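Local coordinates for protein enoyl-CoA hydratase subunit I (Geobacillus kaustophilus, PDB 2QQ3) that probably acts as a hydro-lyase, adding water across or removing it from the double bond of an acyl-CoA thioester, as enoyl-CoA hydratases do, at residues Leu29-Val34 and Gln69-Asp74; Thr96-Ala101 and Ser116-Val121; Ser2-Ile7 and Val34-Ala39. All blocks are in the same frame, centred on the assembly; numbering follows the deposited sequence.

Contact 1: residues Leu29-Val34 and Gln69-Asp74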
loop_
_atom_site.group_PDB
_atom_site.type_symbol
_atom_site.label_atom_id
_atom_site.label_comp_id
_atom_site.label_asym_id
_atom_site.label_seq_id
_atom_site.Cartn_x
_atom_site.Cartn_y
_atom_site.Cartn_z
ATOM N N LEU C 29 17.593 10.206 -26.532
ATOM C CA LEU C 29 16.251 9.634 -26.513
ATOM C C LEU C 29 15.130 10.621 -26.789
ATOM O O LEU C 29 14.684 11.341 -25.895
ATOM C CB LEU C 29 15.991 8.933 -25.176
ATOM C CG LEU C 29 16.859 7.708 -24.878
ATOM C CD1 LEU C 29 16.596 7.235 -23.454
ATOM C CD2 LEU C 29 16.560 6.603 -25.881
ATOM N N SER C 30 14.678 10.649 -28.040
ATOM C CA SER C 30 13.579 11.523 -28.437
ATOM C C SER C 30 12.307 10.713 -28.221
ATOM O O SER C 30 12.369 9.503 -28.017
ATOM C CB SER C 30 13.698 11.894 -29.917
ATOM O OG SER C 30 13.562 10.738 -30.735
ATOM N N ARG C 31 11.158 11.373 -28.266
ATOM C CA ARG C 31 9.885 10.683 -28.088
ATOM C C ARG C 31 9.713 9.645 -29.197
ATOM O O ARG C 31 9.204 8.542 -28.971
ATOM C CB ARG C 31 8.753 11.705 -28.115
ATOM C CG ARG C 31 8.743 12.584 -26.882
ATOM C CD ARG C 31 8.178 13.965 -27.152
ATOM N NE ARG C 31 8.169 14.750 -25.924
ATOM C CZ ARG C 31 8.144 16.073 -25.879
ATOM N NH1 ARG C 31 8.133 16.693 -24.708
ATOM N NH2 ARG C 31 8.141 16.774 -27.002
ATOM N N GLN C 32 10.161 10.004 -30.395
ATOM C CA GLN C 32 10.089 9.108 -31.542
ATOM C C GLN C 32 10.926 7.854 -31.287
ATOM O O GLN C 32 10.458 6.741 -31.493
ATOM C CB GLN C 32 10.610 9.821 -32.797
ATOM C CG GLN C 32 10.705 8.933 -34.038
ATOM C CD GLN C 32 9.375 8.309 -34.406
ATOM O OE1 GLN C 32 8.356 8.995 -34.471
ATOM N NE2 GLN C 32 9.380 7.005 -34.657
ATOM N N MET C 33 12.163 8.031 -30.833
ATOM C CA MET C 33 13.026 6.879 -30.570
ATOM C C MET C 33 12.448 5.971 -29.489
ATOM O O MET C 33 12.465 4.746 -29.622
ATOM C CB MET C 33 14.430 7.320 -30.147
ATOM C CG MET C 33 15.397 6.140 -30.036
ATOM S SD MET C 33 16.996 6.575 -29.345
ATOM C CE MET C 33 17.819 7.258 -30.771
ATOM N N VAL C 34 11.940 6.566 -28.412
ATOM C CA VAL C 34 11.362 5.762 -27.342
ATOM C C VAL C 34 10.215 4.930 -27.911
ATOM O O VAL C 34 10.094 3.737 -27.630
ATOM C CB VAL C 34 10.833 6.644 -26.196
ATOM C CG1 VAL C 34 10.085 5.789 -25.183
ATOM C CG2 VAL C 34 11.996 7.338 -25.505
ATOM N N GLN C 69 16.408 19.623 -27.367
ATOM C CA GLN C 69 15.874 20.659 -28.234
ATOM C C GLN C 69 14.367 20.492 -28.404
ATOM O O GLN C 69 13.622 21.468 -28.367
ATOM C CB GLN C 69 16.548 20.624 -29.602
ATOM C CG GLN C 69 16.271 21.865 -30.419
ATOM C CD GLN C 69 15.820 21.543 -31.823
ATOM O OE1 GLN C 69 16.491 20.805 -32.547
ATOM N NE2 GLN C 69 14.677 22.099 -32.220
ATOM N N GLU C 70 13.915 19.252 -28.573
ATOM C CA GLU C 70 12.490 18.997 -28.762
ATOM C C GLU C 70 11.690 19.238 -27.483
ATOM O O GLU C 70 10.470 19.396 -27.520
ATOM C CB GLU C 70 12.268 17.557 -29.265
ATOM C CG GLU C 70 11.848 16.534 -28.212
ATOM C CD GLU C 70 11.544 15.160 -28.810
ATOM O OE1 GLU C 70 11.116 15.098 -29.982
ATOM O OE2 GLU C 70 11.715 14.140 -28.110
ATOM N N MET C 71 12.394 19.288 -26.359
ATOM C CA MET C 71 11.787 19.476 -25.041
ATOM C C MET C 71 11.864 20.919 -24.528
ATOM O O MET C 71 10.987 21.375 -23.795
ATOM C CB MET C 71 12.512 18.572 -24.039
ATOM C CG MET C 71 11.636 17.674 -23.199
ATOM S SD MET C 71 12.594 16.991 -21.828
ATOM C CE MET C 71 13.204 15.461 -22.530
ATOM N N ALA C 72 12.930 21.611 -24.920
ATOM C CA ALA C 72 13.240 22.982 -24.502
ATOM C C ALA C 72 12.128 24.021 -24.321
ATOM O O ALA C 72 12.132 24.769 -23.337
ATOM C CB ALA C 72 14.323 23.554 -25.425
ATOM N N LYS C 73 11.192 24.093 -25.260
ATOM C CA LYS C 73 10.116 25.078 -25.170
ATOM C C LYS C 73 8.778 24.538 -24.663
ATOM O O LYS C 73 7.809 25.293 -24.544
ATOM C CB LYS C 73 9.909 25.745 -26.538
ATOM C CG LYS C 73 10.652 27.068 -26.751
ATOM C CD LYS C 73 9.917 28.231 -26.083
ATOM C CE LYS C 73 10.151 29.561 -26.808
ATOM N NZ LYS C 73 11.566 30.028 -26.764
ATOM N N ASP C 74 8.718 23.244 -24.356
ATOM C CA ASP C 74 7.476 22.643 -23.878
ATOM C C ASP C 74 6.946 23.260 -22.598
ATOM O O ASP C 74 7.695 23.839 -21.810
ATOM C CB ASP C 74 7.642 21.133 -23.688
ATOM C CG ASP C 74 7.583 20.380 -24.995
ATOM O OD1 ASP C 74 7.302 21.023 -26.028
ATOM O OD2 ASP C 74 7.812 19.151 -24.995
HETATM O O HOH W 1 10.492 12.751 -31.360
#
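Arg31 and Glu70 meet where helix 31-46 begins, with the Glu70 chain running extended beyond CG to the helix's first turn. Its OE2 takes the backbone N-H of Arg31 on the syn lone pair, OE2 to N 2.8 Å, with an N-H...O angle of 155°. OE1 works through a water that donates to it and accepts from Gln32 N. Ser30, the N-cap, completes this end: with chi1 at 64°, its OG turns back to accept from Met33 N at 3.0 Å. A short serine suits the cap, while a glutamate is long enough to bring its charge across.

Arg31 slants over the Glu70 chain, its CG passing 3.6 Å from Glu70 OE2, and meets Asp74 from the opposite direction. Extended from CG to NE, it presents the guanidinium edge to Asp74, the two planes nearly coplanar. The salt bridge is very short from NH1 to OD2, 2.5 Å, and a weaker bond joins NH2 to the same oxygen at 3.1 Å. Asp74 OD1 is engaged by Arg78, and Arg31 NH1 also reaches Gln84.

A glutamine in place of Glu70 would take away the carboxylate and would probably leave the first helical turn without a negative charge to answer its dipole, Arg31 N being less firmly held. The chemistry thus joins loop to helix through two carboxylates, one answering the helix dipole, the other the guanidinium, and both probably favour their ionised forms.

Contact 2: residues Thr96-Ala101 and Ser116-Val121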
loop_
_atom_site.group_PDB
_atom_site.type_symbol
_atom_site.label_atom_id
_atom_site.label_comp_id
_atom_site.label_asym_id
_atom_site.label_seq_id
_atom_site.Cartn_x
_atom_site.Cartn_y
_atom_site.Cartn_z
ATOM N N THR C 96 9.371 -10.669 -21.007
ATOM C CA THR C 96 10.570 -11.356 -21.465
ATOM C C THR C 96 11.800 -10.784 -20.763
ATOM O O THR C 96 11.886 -9.573 -20.546
ATOM C CB THR C 96 10.746 -11.183 -22.993
ATOM O OG1 THR C 96 9.654 -11.816 -23.668
ATOM C CG2 THR C 96 12.055 -11.795 -23.464
ATOM N N PRO C 97 12.754 -11.647 -20.371
ATOM C CA PRO C 97 13.957 -11.138 -19.702
ATOM C C PRO C 97 14.630 -10.085 -20.585
ATOM O O PRO C 97 14.750 -10.268 -21.801
ATOM C CB PRO C 97 14.808 -12.390 -19.535
ATOM C CG PRO C 97 13.769 -13.453 -19.297
ATOM C CD PRO C 97 12.728 -13.124 -20.347
ATOM N N MET C 98 15.049 -8.979 -19.980
ATOM C CA MET C 98 15.700 -7.899 -20.717
ATOM C C MET C 98 17.063 -7.559 -20.134
ATOM O O MET C 98 17.212 -7.419 -18.920
ATOM C CB MET C 98 14.848 -6.636 -20.691
ATOM C CG MET C 98 13.554 -6.720 -21.460
ATOM S SD MET C 98 12.786 -5.094 -21.515
ATOM C CE MET C 98 13.838 -4.294 -22.718
ATOM N N ILE C 99 18.052 -7.410 -21.008
ATOM C CA ILE C 99 19.400 -7.079 -20.572
ATOM C C ILE C 99 19.917 -5.826 -21.268
ATOM O O ILE C 99 19.811 -5.693 -22.488
ATOM C CB ILE C 99 20.390 -8.212 -20.888
ATOM C CG1 ILE C 99 19.933 -9.515 -20.229
ATOM C CG2 ILE C 99 21.782 -7.815 -20.412
ATOM C CD1 ILE C 99 20.768 -10.726 -20.638
ATOM N N ALA C 100 20.473 -4.903 -20.490
ATOM C CA ALA C 100 21.032 -3.692 -21.068
ATOM C C ALA C 100 22.540 -3.864 -21.170
ATOM O O ALA C 100 23.210 -4.139 -20.169
ATOM C CB ALA C 100 20.711 -2.480 -20.207
ATOM N N ALA C 101 23.060 -3.737 -22.389
ATOM C CA ALA C 101 24.495 -3.825 -22.638
ATOM C C ALA C 101 24.915 -2.372 -22.804
ATOM O O ALA C 101 24.888 -1.827 -23.911
ATOM C CB ALA C 101 24.772 -4.613 -23.913
ATOM N N SER C 116 15.447 0.218 -16.670
ATOM C CA SER C 116 14.210 -0.460 -17.048
ATOM C C SER C 116 14.462 -1.927 -17.355
ATOM O O SER C 116 13.530 -2.724 -17.362
ATOM C CB SER C 116 13.575 0.203 -18.276
ATOM O OG SER C 116 13.125 1.515 -17.971
ATOM N N CYS C 117 15.717 -2.280 -17.625
ATOM C CA CYS C 117 16.066 -3.667 -17.922
ATOM C C CYS C 117 16.255 -4.474 -16.638
ATOM O O CYS C 117 16.454 -3.913 -15.561
ATOM C CB CYS C 117 17.332 -3.724 -18.774
ATOM S SG CYS C 117 17.134 -2.960 -20.415
ATOM N N ASP C 118 16.198 -5.795 -16.763
ATOM C CA ASP C 118 16.331 -6.689 -15.618
ATOM C C ASP C 118 17.761 -6.843 -15.126
ATOM O O ASP C 118 18.005 -6.967 -13.928
ATOM C CB ASP C 118 15.761 -8.062 -15.977
ATOM C CG ASP C 118 14.330 -7.977 -16.461
ATOM O OD1 ASP C 118 13.505 -7.385 -15.735
ATOM O OD2 ASP C 118 14.030 -8.493 -17.560
ATOM N N LEU C 119 18.704 -6.852 -16.058
ATOM C CA LEU C 119 20.115 -6.975 -15.716
ATOM C C LEU C 119 20.880 -5.946 -16.524
ATOM O O LEU C 119 20.459 -5.560 -17.618
ATOM C CB LEU C 119 20.634 -8.379 -16.056
ATOM C CG LEU C 119 20.021 -9.579 -15.327
ATOM C CD1 LEU C 119 20.603 -10.873 -15.885
ATOM C CD2 LEU C 119 20.296 -9.470 -13.828
ATOM N N ILE C 120 22.008 -5.497 -15.993
ATOM C CA ILE C 120 22.817 -4.524 -16.706
ATOM C C ILE C 120 24.266 -4.972 -16.791
ATOM O O ILE C 120 24.897 -5.255 -15.776
ATOM C CB ILE C 120 22.790 -3.149 -16.021
ATOM C CG1 ILE C 120 21.360 -2.610 -15.974
ATOM C CG2 ILE C 120 23.698 -2.183 -16.781
ATOM C CD1 ILE C 120 21.232 -1.295 -15.217
ATOM N N VAL C 121 24.782 -5.054 -18.008
ATOM C CA VAL C 121 26.172 -5.421 -18.216
ATOM C C VAL C 121 26.773 -4.130 -18.741
ATOM O O VAL C 121 26.369 -3.643 -19.802
ATOM C CB VAL C 121 26.316 -6.541 -19.261
ATOM C CG1 VAL C 121 27.797 -6.838 -19.508
ATOM C CG2 VAL C 121 25.603 -7.787 -18.778
#
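Ala100 presents a methyl so small that the thiol of Cys117 can settle against it, CB to SG 3.6 Å, while CE of Met98 approaches the same sulfur at 4.2 Å. With chi1 at -64°, SG lies beside its own backbone N, and that brings it onto Ala100. CG1 of Ile120 packs on the alanine methyl too, so Ala100 is the hollow into which two larger neighbours fit.

The opposite face carries Ile99, Ala101, Leu119 and Val121. Here Ile99 CG2 meets Val121 CG2 obliquely at 4.2 Å, and its CG1 lies more loosely by Leu119 CB. The broad, stiff side chains of isoleucine and valine suit strands, filling the width between neighbours.

The backbones run parallel, 4.7 Å apart at closest approach and 23° from exact alignment. Ala100 is bonded through both its N-H and its C=O to the neighbouring strand, its N donating to Leu119 O and its O accepting from Val121 N at 2.8 Å, nearly in line with the carbonyl. Leu119 N to Met98 O opens this regular parallel pattern; Asp118 N donates to the same oxygen, tilted from the carbonyl plane. In turn Asp118 OD2 takes Met98 N at 2.7 Å on its anti side, 20° out of the carboxylate plane. That oxygen is also salt-bridged to Lys209.

Strand 98-102 lies between 52-57 and 119-123 in the main sheet. From it the chain passes through strand 105-107 of the second sheet and helix 109-116 to 119-123, a beta-beta-alpha turn of the crotonase spiral. Helix 186-197 packs on Ile99, Ala101 and Val121, whereas Trp161 of a neighbouring subunit rests on Pro97 and Asp118.

Contact 3: residues Ser2-Ile7 and Val34-Ala39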
loop_
_atom_site.group_PDB
_atom_site.type_symbol
_atom_site.label_atom_id
_atom_site.label_comp_id
_atom_site.label_asym_id
_atom_site.label_seq_id
_atom_site.Cartn_x
_atom_site.Cartn_y
_atom_site.Cartn_z
ATOM N N SER C 2 10.913 -1.595 -42.504
ATOM C CA SER C 2 11.937 -0.524 -42.670
ATOM C C SER C 2 11.517 0.750 -41.952
ATOM O O SER C 2 12.237 1.750 -41.968
ATOM C CB SER C 2 12.151 -0.219 -44.154
ATOM O OG SER C 2 10.943 0.188 -44.772
ATOM N N GLU C 3 10.345 0.714 -41.326
ATOM C CA GLU C 3 9.857 1.881 -40.613
ATOM C C GLU C 3 10.427 1.926 -39.199
ATOM O O GLU C 3 9.715 1.748 -38.209
ATOM C CB GLU C 3 8.328 1.892 -40.575
ATOM C CG GLU C 3 7.742 3.277 -40.359
ATOM C CD GLU C 3 6.228 3.289 -40.430
ATOM O OE1 GLU C 3 5.586 2.663 -39.560
ATOM O OE2 GLU C 3 5.682 3.924 -41.357
ATOM N N PHE C 4 11.737 2.136 -39.138
ATOM C CA PHE C 4 12.503 2.266 -37.902
ATOM C C PHE C 4 13.674 3.135 -38.318
ATOM O O PHE C 4 14.642 2.643 -38.901
ATOM C CB PHE C 4 13.037 0.918 -37.399
ATOM C CG PHE C 4 12.109 0.199 -36.455
ATOM C CD1 PHE C 4 11.235 0.904 -35.635
ATOM C CD2 PHE C 4 12.133 -1.189 -36.366
ATOM C CE1 PHE C 4 10.398 0.237 -34.740
ATOM C CE2 PHE C 4 11.301 -1.862 -35.473
ATOM C CZ PHE C 4 10.431 -1.145 -34.660
ATOM N N VAL C 5 13.581 4.429 -38.038
ATOM C CA VAL C 5 14.640 5.348 -38.419
ATOM C C VAL C 5 15.565 5.708 -37.264
ATOM O O VAL C 5 16.520 6.461 -37.449
ATOM C CB VAL C 5 14.052 6.653 -39.004
ATOM C CG1 VAL C 5 13.124 6.331 -40.158
ATOM C CG2 VAL C 5 13.316 7.429 -37.926
ATOM N N SER C 6 15.294 5.172 -36.077
ATOM C CA SER C 6 16.124 5.488 -34.919
ATOM C C SER C 6 16.758 4.280 -34.247
ATOM O O SER C 6 17.612 4.435 -33.374
ATOM C CB SER C 6 15.305 6.268 -33.895
ATOM O OG SER C 6 14.757 7.425 -34.491
ATOM N N ILE C 7 16.333 3.085 -34.638
ATOM C CA ILE C 7 16.888 1.866 -34.067
ATOM C C ILE C 7 17.043 0.787 -35.128
ATOM O O ILE C 7 16.565 0.931 -36.253
ATOM C CB ILE C 7 16.003 1.307 -32.916
ATOM C CG1 ILE C 7 14.635 0.875 -33.449
ATOM C CG2 ILE C 7 15.810 2.369 -31.845
ATOM C CD1 ILE C 7 13.802 0.159 -32.413
ATOM N N VAL C 34 11.940 6.566 -28.412
ATOM C CA VAL C 34 11.362 5.762 -27.342
ATOM C C VAL C 34 10.215 4.930 -27.911
ATOM O O VAL C 34 10.094 3.737 -27.630
ATOM C CB VAL C 34 10.833 6.644 -26.196
ATOM C CG1 VAL C 34 10.085 5.789 -25.183
ATOM C CG2 VAL C 34 11.996 7.338 -25.505
ATOM N N ALA C 35 9.389 5.558 -28.737
ATOM C CA ALA C 35 8.258 4.860 -29.333
ATOM C C ALA C 35 8.737 3.668 -30.162
ATOM O O ALA C 35 8.107 2.607 -30.158
ATOM C CB ALA C 35 7.433 5.824 -30.195
ATOM N N GLU C 36 9.856 3.831 -30.865
ATOM C CA GLU C 36 10.389 2.737 -31.675
ATOM C C GLU C 36 10.944 1.621 -30.794
ATOM O O GLU C 36 10.768 0.435 -31.089
ATOM C CB GLU C 36 11.474 3.247 -32.632
ATOM C CG GLU C 36 10.919 3.941 -33.867
ATOM C CD GLU C 36 12.011 4.481 -34.777
ATOM O OE1 GLU C 36 13.014 3.772 -34.987
ATOM O OE2 GLU C 36 11.857 5.608 -35.289
ATOM N N ILE C 37 11.611 1.995 -29.706
ATOM C CA ILE C 37 12.158 0.996 -28.794
ATOM C C ILE C 37 11.022 0.135 -28.247
ATOM O O ILE C 37 11.096 -1.096 -28.265
ATOM C CB ILE C 37 12.900 1.653 -27.604
ATOM C CG1 ILE C 37 14.152 2.380 -28.105
ATOM C CG2 ILE C 37 13.285 0.584 -26.578
ATOM C CD1 ILE C 37 14.850 3.236 -27.053
ATOM N N VAL C 38 9.967 0.788 -27.766
ATOM C CA VAL C 38 8.822 0.068 -27.212
ATOM C C VAL C 38 8.180 -0.869 -28.240
ATOM O O VAL C 38 7.846 -2.009 -27.917
ATOM C CB VAL C 38 7.749 1.045 -26.673
ATOM C CG1 VAL C 38 6.543 0.270 -26.172
ATOM C CG2 VAL C 38 8.333 1.883 -25.539
ATOM N N ALA C 39 8.007 -0.395 -29.474
ATOM C CA ALA C 39 7.411 -1.233 -30.513
ATOM C C ALA C 39 8.260 -2.484 -30.745
ATOM O O ALA C 39 7.739 -3.595 -30.813
ATOM C CB ALA C 39 7.274 -0.446 -31.813
#
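Glu36 sends a carboxylate from the second turn of helix 31-46 into the bend of the N-terminal chain, where backbone N-H groups receive it. OE1 accepts from Ser6 N at 2.9 Å, met on the syn side and 16° out of the carboxylate plane; OE2 takes a weak bond from Val5 N at 3.5 Å. The chain is extended beyond CG, chi2 178°, which carries the charge clear of the helix and into the bend, and Gln32 one turn earlier donates to OE2. Glutamate suits this place because it couples a long apolar stem to a charge that main-chain donors can share.

That stem is flanked by Phe4, whose CD1 comes to 3.5 Å from CG of Glu36 as the two side chains slide past in opposite directions. Beyond it the ring turns an edge to Ala39, CZ to CB 4.3 Å; the small alanine lets that edge come down on the helix surface. Ile7 seals the inner side: its CD1 sits over the centre of one Phe4 ring face, 4.0 Å above the plane, and also lies 3.3 Å from Glu36 O. Its CG2 touches CG1 of Ile37.

Inward, Ile7 and Ile37 share Leu20 of strand 15-20, and Phe4 and Ile7 rest further along the helix on Ala40. The start of strand 7-12, an outermost strand of the main sheet, is thereby laid against helix 31-46, whose Val34 and Val38 pack on helix 86-92.

In the fold
Contacts 1 and 3 share Val34 and use successive turns of helix 31-46, their centres 14 Å apart. They touch: Met33 CE lies 3.8 Å from Ser6 O, and Leu29 CD2 4.0 Å from Ile37 CD1. Contact 2 stands apart in the sheet core, its centre 24 Å from that of contact 1 and 18 Å from that of contact 3. In crotonase relatives the oxyanion hole uses backbone N-H groups after strand 63-64 and at the start of helix 109-116. Leu29 is backbone-bonded to Gly65 and Asp67 in the first region, and Met71 lies about 4 Å from an ethanediol, probably from the crystallisation liquor; contact 2's strands merely lead into and out of the second.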